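Probable hydrolase (Pseudomonas aeruginosa, PDB 3OM8) is a probable alpha/beta-hydrolase, tentatively assigned as a 3-oxoadipate enol-lactonase that would hydrolyse a lactone ester bond. Local coordinates at residues N5-A10 against L17-D22; L9-G14 against G80-E85; P210-A215 against E257-S262. All coordinates share one frame; numbering follows the deposited sequence.

Reading from the N terminus, contact 1 closes a short loop first: strand 16-22 folds back on strand 7-10 as a beta hairpin. Contact 2 starts on the same N-terminal strand, sharing Leu9 and Ala10 with contact 1, but closes a far longer loop that encloses residues 17-22 and ends on helix 76-90. The two touch where Leu17 CD1 packs 3.5 Å from Asp82 CB. Contact 3 follows in series, touching neither, its centre about 25 Å from that of contact 1; it closes its own loop of some 40 residues and fastens helix 253-264 to strand 211-216. All three reach one sheet, the first two at the edge formed by strand 7-10, the third one strand in from strand 238-242 at the opposite edge.

Contact 1: N5-A10 against L17-D22; sequences NLSFLA and LAYRLD
The guanidinium of Arg20 bonds to the main chain of Asn5: NH1 of Arg20 donates to the backbone carbonyl O of Asn5 at 2.6 Å. The oxygen lies at the edge of the guanidinium, near its plane, yet the bond is bent, with 137° at the hydrogen. The other edge of the guanidinium is held by Asp22, whose OD1 forms a salt bridge with Arg20 NH2 (2.9 Å) and whose OD2 takes a weak bond from NE, so the group is gripped from two sides. Asp22 OD2 also pairs with Arg58. Four backbone bonds follow, two in each of the hydrogen-bonded pairs Ser7-Tyr19 and Leu9-Leu17, with the non-hydrogen-bonded pair Phe8-Ala18 between them. This is an antiparallel beta hairpin at the edge of the alpha/beta-hydrolase sheet; strand 16-22 bonds on to strand 55-59. With CG of Tyr19 between its backbone N and carbonyl carbon (chi1 71°), the ring leans back over the partner strand. Ser7 CB sits over one ring face, a CH-pi contact 3.8 Å from the centroid, while Leu9 CB approaches CE2 of Tyr19 at 4.0 Å. Tyr19 and Leu9 both also pack on Leu86 of helix 76-90. On the other face of the hairpin, Ala18 CB meets the Phe8 ring obliquely, 3.6 Å from CE1, and Leu6 CD1 reaches the same methyl at 4.1 Å.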
loop_
_atom_site.group_PDB
_atom_site.type_symbol
_atom_site.label_atom_id
_atom_site.label_comp_id
_atom_site.label_asym_id
_atom_site.label_seq_id
_atom_site.Cartn_x
_atom_site.Cartn_y
_atom_site.Cartn_z
ATOM N N ASN B 5 -36.939 11.710 6.718
ATOM C CA ASN B 5 -35.612 11.767 6.119
ATOM C C ASN B 5 -34.516 12.012 7.155
ATOM O O ASN B 5 -33.448 11.414 7.087
ATOM C CB ASN B 5 -35.546 12.862 5.052
ATOM C CG ASN B 5 -36.637 12.728 4.012
ATOM O OD1 ASN B 5 -37.134 11.631 3.755
ATOM N ND2 ASN B 5 -37.016 13.846 3.402
ATOM N N LEU B 6 -34.773 12.906 8.107
ATOM C CA LEU B 6 -33.735 13.299 9.055
ATOM C C LEU B 6 -34.213 13.332 10.497
ATOM O O LEU B 6 -35.395 13.526 10.776
ATOM C CB LEU B 6 -33.154 14.673 8.684
ATOM C CG LEU B 6 -32.322 14.808 7.400
ATOM C CD1 LEU B 6 -31.922 16.253 7.187
ATOM C CD2 LEU B 6 -31.077 13.901 7.406
ATOM N N SER B 7 -33.275 13.116 11.410
ATOM C CA SER B 7 -33.484 13.412 12.815
ATOM C C SER B 7 -32.491 14.494 13.198
ATOM O O SER B 7 -31.518 14.728 12.484
ATOM C CB SER B 7 -33.284 12.170 13.675
ATOM O OG SER B 7 -34.380 11.287 13.524
ATOM N N PHE B 8 -32.737 15.159 14.318
ATOM C CA PHE B 8 -31.869 16.246 14.753
ATOM C C PHE B 8 -31.476 16.052 16.210
ATOM O O PHE B 8 -32.310 15.736 17.058
ATOM C CB PHE B 8 -32.552 17.604 14.528
ATOM C CG PHE B 8 -32.812 17.903 13.084
ATOM C CD1 PHE B 8 -31.828 18.475 12.298
ATOM C CD2 PHE B 8 -34.024 17.575 12.501
ATOM C CE1 PHE B 8 -32.056 18.737 10.963
ATOM C CE2 PHE B 8 -34.262 17.831 11.161
ATOM C CZ PHE B 8 -33.275 18.408 10.389
ATOM N N LEU B 9 -30.190 16.211 16.486
ATOM C CA LEU B 9 -29.691 16.131 17.846
ATOM C C LEU B 9 -29.314 17.528 18.333
ATOM O O LEU B 9 -28.580 18.251 17.654
ATOM C CB LEU B 9 -28.459 15.227 17.902
ATOM C CG LEU B 9 -27.744 15.185 19.251
ATOM C CD1 LEU B 9 -28.591 14.444 20.274
ATOM C CD2 LEU B 9 -26.378 14.534 19.107
ATOM N N ALA B 10 -29.818 17.910 19.502
ATOM C CA ALA B 10 -29.390 19.155 20.115
ATOM C C ALA B 10 -28.179 18.855 20.975
ATOM O O ALA B 10 -28.276 18.129 21.956
ATOM C CB ALA B 10 -30.515 19.767 20.959
ATOM N N LEU B 17 -27.484 18.959 15.151
ATOM C CA LEU B 17 -26.855 18.048 14.179
ATOM C C LEU B 17 -27.887 17.174 13.478
ATOM O O LEU B 17 -28.685 16.502 14.124
ATOM C CB LEU B 17 -25.822 17.149 14.861
ATOM C CG LEU B 17 -24.621 17.855 15.485
ATOM C CD1 LEU B 17 -23.685 16.836 16.105
ATOM C CD2 LEU B 17 -23.901 18.689 14.446
ATOM N N ALA B 18 -27.875 17.198 12.152
ATOM C CA ALA B 18 -28.790 16.383 11.375
ATOM C C ALA B 18 -28.183 15.000 11.182
ATOM O O ALA B 18 -27.002 14.877 10.874
ATOM C CB ALA B 18 -29.049 17.027 10.040
ATOM N N TYR B 19 -28.987 13.960 11.355
ATOM C CA TYR B 19 -28.497 12.602 11.166
ATOM C C TYR B 19 -29.595 11.654 10.696
ATOM O O TYR B 19 -30.782 11.977 10.791
ATOM C CB TYR B 19 -27.842 12.089 12.453
ATOM C CG TYR B 19 -28.800 11.804 13.590
ATOM C CD1 TYR B 19 -29.211 10.507 13.867
ATOM C CD2 TYR B 19 -29.278 12.823 14.392
ATOM C CE1 TYR B 19 -30.082 10.232 14.913
ATOM C CE2 TYR B 19 -30.147 12.561 15.441
ATOM C CZ TYR B 19 -30.543 11.269 15.701
ATOM O OH TYR B 19 -31.408 11.012 16.744
ATOM N N ARG B 20 -29.189 10.497 10.166
ATOM C CA ARG B 20 -30.127 9.440 9.796
ATOM C C ARG B 20 -29.507 8.044 9.886
ATOM O O ARG B 20 -28.302 7.865 9.684
ATOM C CB ARG B 20 -30.737 9.670 8.404
ATOM C CG ARG B 20 -29.801 9.460 7.224
ATOM C CD ARG B 20 -30.543 9.614 5.899
ATOM N NE ARG B 20 -31.215 8.384 5.494
ATOM C CZ ARG B 20 -32.477 8.070 5.784
ATOM N NH1 ARG B 20 -33.232 8.899 6.487
ATOM N NH2 ARG B 20 -32.988 6.912 5.366
ATOM N N LEU B 21 -30.349 7.063 10.200
ATOM C CA LEU B 21 -29.934 5.667 10.234
ATOM C C LEU B 21 -30.528 4.895 9.060
ATOM O O LEU B 21 -31.687 5.098 8.683
ATOM C CB LEU B 21 -30.323 5.026 11.562
ATOM C CG LEU B 21 -29.608 5.689 12.739
ATOM C CD1 LEU B 21 -30.576 6.033 13.853
ATOM C CD2 LEU B 21 -28.481 4.816 13.248
ATOM N N ASP B 22 -29.711 4.027 8.472
ATOM C CA ASP B 22 -30.152 3.156 7.387
ATOM C C ASP B 22 -29.794 1.721 7.698
ATOM O O ASP B 22 -28.756 1.454 8.296
ATOM C CB ASP B 22 -29.523 3.575 6.058
ATOM C CG ASP B 22 -30.125 4.855 5.513
ATOM O OD1 ASP B 22 -31.159 4.760 4.818
ATOM O OD2 ASP B 22 -29.572 5.950 5.791
#

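Contact 2: L9-G14 against G80-E85; sequences LATSDG and GEDVLE
Asp82, one turn before Glu85 on helix 76-90, meets the turn at residues 11-14 in a loose van der Waals contact of its OD1 with the methyl CG2 of Thr11 (4.0 Å), the two side chains crossing at a slant. The polar end of Asp82 is engaged elsewhere, in salt bridges from OD1 to Arg78 and Arg62. Glu85 carries most of the contact. Its chain runs extended beyond CG (chi2 -171°), which takes the carboxylate from the helix to the start of the type I beta turn Thr11-Gly14. There both oxygens grip Ser12. OE1 uses its syn lone pair to accept from Ser12 N at 3.0 Å, and OE2 accepts from Ser12 OG at 2.8 Å, met on the syn side and 21° out of the carboxylate plane. The hydroxyl is directed there with OG between the backbone N and carbonyl carbon of Ser12 (chi1 59°). Arg78 reaches both partners, hydrogen-bonded to Ser12 OG and salt-bridged to Glu85 OE2. Farther back, Leu9 CD2 packs against the root of Glu85, 3.6 Å from its backbone C and 3.9 Å from CB. Within the turn, Thr11 OG1 donates to Asp13 OD1 at 2.6 Å, and Arg62 pairs with Asp13 OD2. Two bonds to one serine should restrict rotation of the carboxylate and anchor the hairpin turn to the helix, while the arginines probably offset the negative charge gathered by Asp13, Asp82 and Glu85.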
loop_
_atom_site.group_PDB
_atom_site.type_symbol
_atom_site.label_atom_id
_atom_site.label_comp_id
_atom_site.label_asym_id
_atom_site.label_seq_id
_atom_site.Cartn_x
_atom_site.Cartn_y
_atom_site.Cartn_z
ATOM N N LEU B 9 -30.190 16.211 16.486
ATOM C CA LEU B 9 -29.691 16.131 17.846
ATOM C C LEU B 9 -29.314 17.528 18.333
ATOM O O LEU B 9 -28.580 18.251 17.654
ATOM C CB LEU B 9 -28.459 15.227 17.902
ATOM C CG LEU B 9 -27.744 15.185 19.251
ATOM C CD1 LEU B 9 -28.591 14.444 20.274
ATOM C CD2 LEU B 9 -26.378 14.534 19.107
ATOM N N ALA B 10 -29.818 17.910 19.502
ATOM C CA ALA B 10 -29.390 19.155 20.115
ATOM C C ALA B 10 -28.179 18.855 20.975
ATOM O O ALA B 10 -28.276 18.129 21.956
ATOM C CB ALA B 10 -30.515 19.767 20.959
ATOM N N THR B 11 -27.037 19.414 20.599
ATOM C CA THR B 11 -25.801 19.203 21.336
ATOM C C THR B 11 -25.775 19.957 22.658
ATOM O O THR B 11 -26.556 20.891 22.880
ATOM C CB THR B 11 -24.597 19.653 20.509
ATOM O OG1 THR B 11 -24.673 21.065 20.290
ATOM C CG2 THR B 11 -24.594 18.950 19.166
ATOM N N SER B 12 -24.848 19.560 23.524
ATOM C CA SER B 12 -24.682 20.183 24.830
ATOM C C SER B 12 -24.325 21.668 24.739
ATOM O O SER B 12 -24.543 22.420 25.697
ATOM C CB SER B 12 -23.600 19.456 25.622
ATOM O OG SER B 12 -22.370 19.485 24.920
ATOM N N ASP B 13 -23.761 22.087 23.608
ATOM C CA ASP B 13 -23.352 23.483 23.442
ATOM C C ASP B 13 -24.287 24.258 22.514
ATOM O O ASP B 13 -23.925 25.315 21.994
ATOM C CB ASP B 13 -21.909 23.575 22.943
ATOM C CG ASP B 13 -21.752 23.079 21.519
ATOM O OD1 ASP B 13 -22.533 22.194 21.108
ATOM O OD2 ASP B 13 -20.847 23.575 20.813
ATOM N N GLY B 14 -25.482 23.722 22.297
ATOM C CA GLY B 14 -26.542 24.459 21.627
ATOM C C GLY B 14 -26.480 24.537 20.112
ATOM O O GLY B 14 -26.910 25.530 19.523
ATOM N N GLY B 80 -15.384 15.629 17.860
ATOM C CA GLY B 80 -15.453 14.272 18.365
ATOM C C GLY B 80 -16.608 14.105 19.334
ATOM O O GLY B 80 -17.297 13.087 19.322
ATOM N N GLU B 81 -16.823 15.111 20.177
ATOM C CA GLU B 81 -17.911 15.065 21.145
ATOM C C GLU B 81 -19.273 14.988 20.456
ATOM O O GLU B 81 -20.206 14.361 20.966
ATOM C CB GLU B 81 -17.846 16.269 22.087
ATOM C CG GLU B 81 -16.761 16.156 23.141
ATOM C CD GLU B 81 -17.063 15.080 24.175
ATOM O OE1 GLU B 81 -18.259 14.843 24.469
ATOM O OE2 GLU B 81 -16.101 14.474 24.701
ATOM N N ASP B 82 -19.382 15.625 19.293
ATOM C CA ASP B 82 -20.599 15.537 18.495
ATOM C C ASP B 82 -20.960 14.069 18.215
ATOM O O ASP B 82 -22.113 13.655 18.363
ATOM C CB ASP B 82 -20.432 16.307 17.180
ATOM C CG ASP B 82 -20.444 17.828 17.371
ATOM O OD1 ASP B 82 -20.707 18.318 18.498
ATOM O OD2 ASP B 82 -20.191 18.540 16.379
ATOM N N VAL B 83 -19.968 13.277 17.819
ATOM C CA VAL B 83 -20.204 11.859 17.561
ATOM C C VAL B 83 -20.623 11.152 18.851
ATOM O O VAL B 83 -21.627 10.445 18.883
ATOM C CB VAL B 83 -18.974 11.173 16.911
ATOM C CG1 VAL B 83 -19.188 9.671 16.800
ATOM C CG2 VAL B 83 -18.694 11.787 15.534
ATOM N N LEU B 84 -19.875 11.378 19.923
ATOM C CA LEU B 84 -20.197 10.757 21.196
ATOM C C LEU B 84 -21.625 11.054 21.639
ATOM O O LEU B 84 -22.299 10.179 22.181
ATOM C CB LEU B 84 -19.201 11.170 22.272
ATOM C CG LEU B 84 -17.767 10.738 21.968
ATOM C CD1 LEU B 84 -16.849 11.104 23.118
ATOM C CD2 LEU B 84 -17.711 9.248 21.705
ATOM N N GLU B 85 -22.092 12.277 21.399
ATOM C CA GLU B 85 -23.445 12.659 21.805
ATOM C C GLU B 85 -24.508 12.031 20.901
ATOM O O GLU B 85 -25.613 11.729 21.355
ATOM C CB GLU B 85 -23.607 14.186 21.857
ATOM C CG GLU B 85 -22.719 14.867 22.897
ATOM C CD GLU B 85 -23.048 16.348 23.095
ATOM O OE1 GLU B 85 -24.223 16.740 22.904
ATOM O OE2 GLU B 85 -22.131 17.118 23.454
#

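Contact 3: P210-A215 against E257-S262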
loop_
_atom_site.group_PDB
_atom_site.type_symbol
_atom_site.label_atom_id
_atom_site.label_comp_id
_atom_site.label_asym_id
_atom_site.label_seq_id
_atom_site.Cartn_x
_atom_site.Cartn_y
_atom_site.Cartn_z
ATOM N N PRO B 210 -8.481 -1.933 16.236
ATOM C CA PRO B 210 -8.066 -2.419 14.919
ATOM C C PRO B 210 -8.312 -1.330 13.898
ATOM O O PRO B 210 -9.418 -0.813 13.829
ATOM C CB PRO B 210 -9.012 -3.596 14.661
ATOM C CG PRO B 210 -9.437 -4.040 16.027
ATOM C CD PRO B 210 -9.534 -2.771 16.831
ATOM N N THR B 211 -7.297 -0.998 13.116
ATOM C CA THR B 211 -7.385 0.114 12.195
ATOM C C THR B 211 -7.059 -0.259 10.755
ATOM O O THR B 211 -6.018 -0.840 10.483
ATOM C CB THR B 211 -6.418 1.228 12.622
ATOM O OG1 THR B 211 -6.690 1.602 13.978
ATOM C CG2 THR B 211 -6.568 2.429 11.714
ATOM N N LEU B 212 -7.950 0.098 9.835
ATOM C CA LEU B 212 -7.655 0.045 8.408
ATOM C C LEU B 212 -7.471 1.469 7.879
ATOM O O LEU B 212 -8.300 2.339 8.135
ATOM C CB LEU B 212 -8.793 -0.626 7.644
ATOM C CG LEU B 212 -8.726 -0.503 6.121
ATOM C CD1 LEU B 212 -7.503 -1.254 5.580
ATOM C CD2 LEU B 212 -9.998 -1.042 5.467
ATOM N N VAL B 213 -6.387 1.698 7.144
ATOM C CA VAL B 213 -6.139 2.987 6.511
ATOM C C VAL B 213 -6.228 2.867 4.991
ATOM O O VAL B 213 -5.512 2.069 4.384
ATOM C CB VAL B 213 -4.745 3.522 6.850
ATOM C CG1 VAL B 213 -4.523 4.868 6.176
ATOM C CG2 VAL B 213 -4.564 3.634 8.342
ATOM N N ILE B 214 -7.108 3.661 4.389
ATOM C CA ILE B 214 -7.223 3.753 2.937
ATOM C C ILE B 214 -6.592 5.060 2.470
ATOM O O ILE B 214 -6.879 6.124 3.030
ATOM C CB ILE B 214 -8.696 3.689 2.497
ATOM C CG1 ILE B 214 -9.338 2.400 3.022
ATOM C CG2 ILE B 214 -8.812 3.785 0.979
ATOM C CD1 ILE B 214 -10.797 2.261 2.706
ATOM N N ALA B 215 -5.718 4.985 1.471
ATOM C CA ALA B 215 -5.034 6.176 0.963
ATOM C C ALA B 215 -5.117 6.265 -0.555
ATOM O O ALA B 215 -5.284 5.252 -1.229
ATOM C CB ALA B 215 -3.582 6.205 1.414
ATOM N N GLU B 257 -15.521 -0.304 -0.936
ATOM C CA GLU B 257 -16.488 -1.076 -0.164
ATOM C C GLU B 257 -15.918 -2.461 0.191
ATOM O O GLU B 257 -16.116 -2.973 1.300
ATOM C CB GLU B 257 -17.788 -1.223 -0.956
ATOM C CG GLU B 257 -18.494 0.098 -1.216
ATOM C CD GLU B 257 -19.559 0.004 -2.300
ATOM O OE1 GLU B 257 -20.085 -1.101 -2.548
ATOM O OE2 GLU B 257 -19.872 1.045 -2.914
ATOM N N GLY B 258 -15.214 -3.068 -0.763
ATOM C CA GLY B 258 -14.601 -4.361 -0.537
ATOM C C GLY B 258 -13.626 -4.284 0.618
ATOM O O GLY B 258 -13.679 -5.100 1.548
ATOM N N ALA B 259 -12.746 -3.288 0.559
ATOM C CA ALA B 259 -11.732 -3.083 1.583
ATOM C C ALA B 259 -12.366 -2.909 2.947
ATOM O O ALA B 259 -11.928 -3.522 3.921
ATOM C CB ALA B 259 -10.880 -1.878 1.250
ATOM N N VAL B 260 -13.398 -2.067 3.011
ATOM C CA VAL B 260 -14.103 -1.792 4.268
ATOM C C VAL B 260 -14.821 -3.033 4.803
ATOM O O VAL B 260 -14.630 -3.422 5.952
ATOM C CB VAL B 260 -15.146 -0.628 4.108
ATOM C CG1 VAL B 260 -16.058 -0.546 5.310
ATOM C CG2 VAL B 260 -14.440 0.701 3.874
ATOM N N LEU B 261 -15.648 -3.647 3.961
ATOM C CA LEU B 261 -16.462 -4.790 4.366
ATOM C C LEU B 261 -15.633 -5.995 4.817
ATOM O O LEU B 261 -16.006 -6.705 5.759
ATOM C CB LEU B 261 -17.429 -5.185 3.240
ATOM C CG LEU B 261 -18.579 -4.183 3.101
ATOM C CD1 LEU B 261 -19.509 -4.515 1.941
ATOM C CD2 LEU B 261 -19.363 -4.116 4.403
ATOM N N SER B 262 -14.504 -6.225 4.156
ATOM C CA SER B 262 -13.679 -7.382 4.490
ATOM C C SER B 262 -13.007 -7.147 5.830
ATOM O O SER B 262 -12.890 -8.065 6.653
ATOM C CB SER B 262 -12.635 -7.638 3.406
ATOM O OG SER B 262 -13.266 -8.034 2.201
#
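C-terminal helix 253-264 lies against strand 211-216 of the alpha/beta-hydrolase sheet, and in this contact Leu212 and Ile214 of the strand meet Ala259 and Val260 of the helix. The axes of strand 211-215 and helix 257-262 run almost antiparallel, at 174°, and come no closer than 9.9 Å. Alternate strand residues bridge that gap. Leu212 turns its CG away from its backbone N (chi1 169°), which carries CD2 toward the helix, 3.5 Å from Ala259 O, touching the helix backbone more closely than the Ala259 methyl, which is 4.4 Å from CD2. Ile214 reaches out with CD1, its chain extended (chi2 177°), to Val260 CG2 at 4.1 Å; these two side chains cross at about a right angle. The same CD1 also lies 4.4 Å from Ala259 CB, so the small alanine is approached by both strand residues. No hydrogen bond links the segments, and all four residues are buried. Phe256 and Phe263 of the same helix extend the apolar surface, packing on Ile214 and Leu212 respectively, while Ala259 also packs on Pro243 of a second subunit. Such aliphatic packing of a helix antiparallel to a strand in the parallel part of the sheet is characteristic of the layered alpha/beta-hydrolase fold, in which helices flank the central sheet.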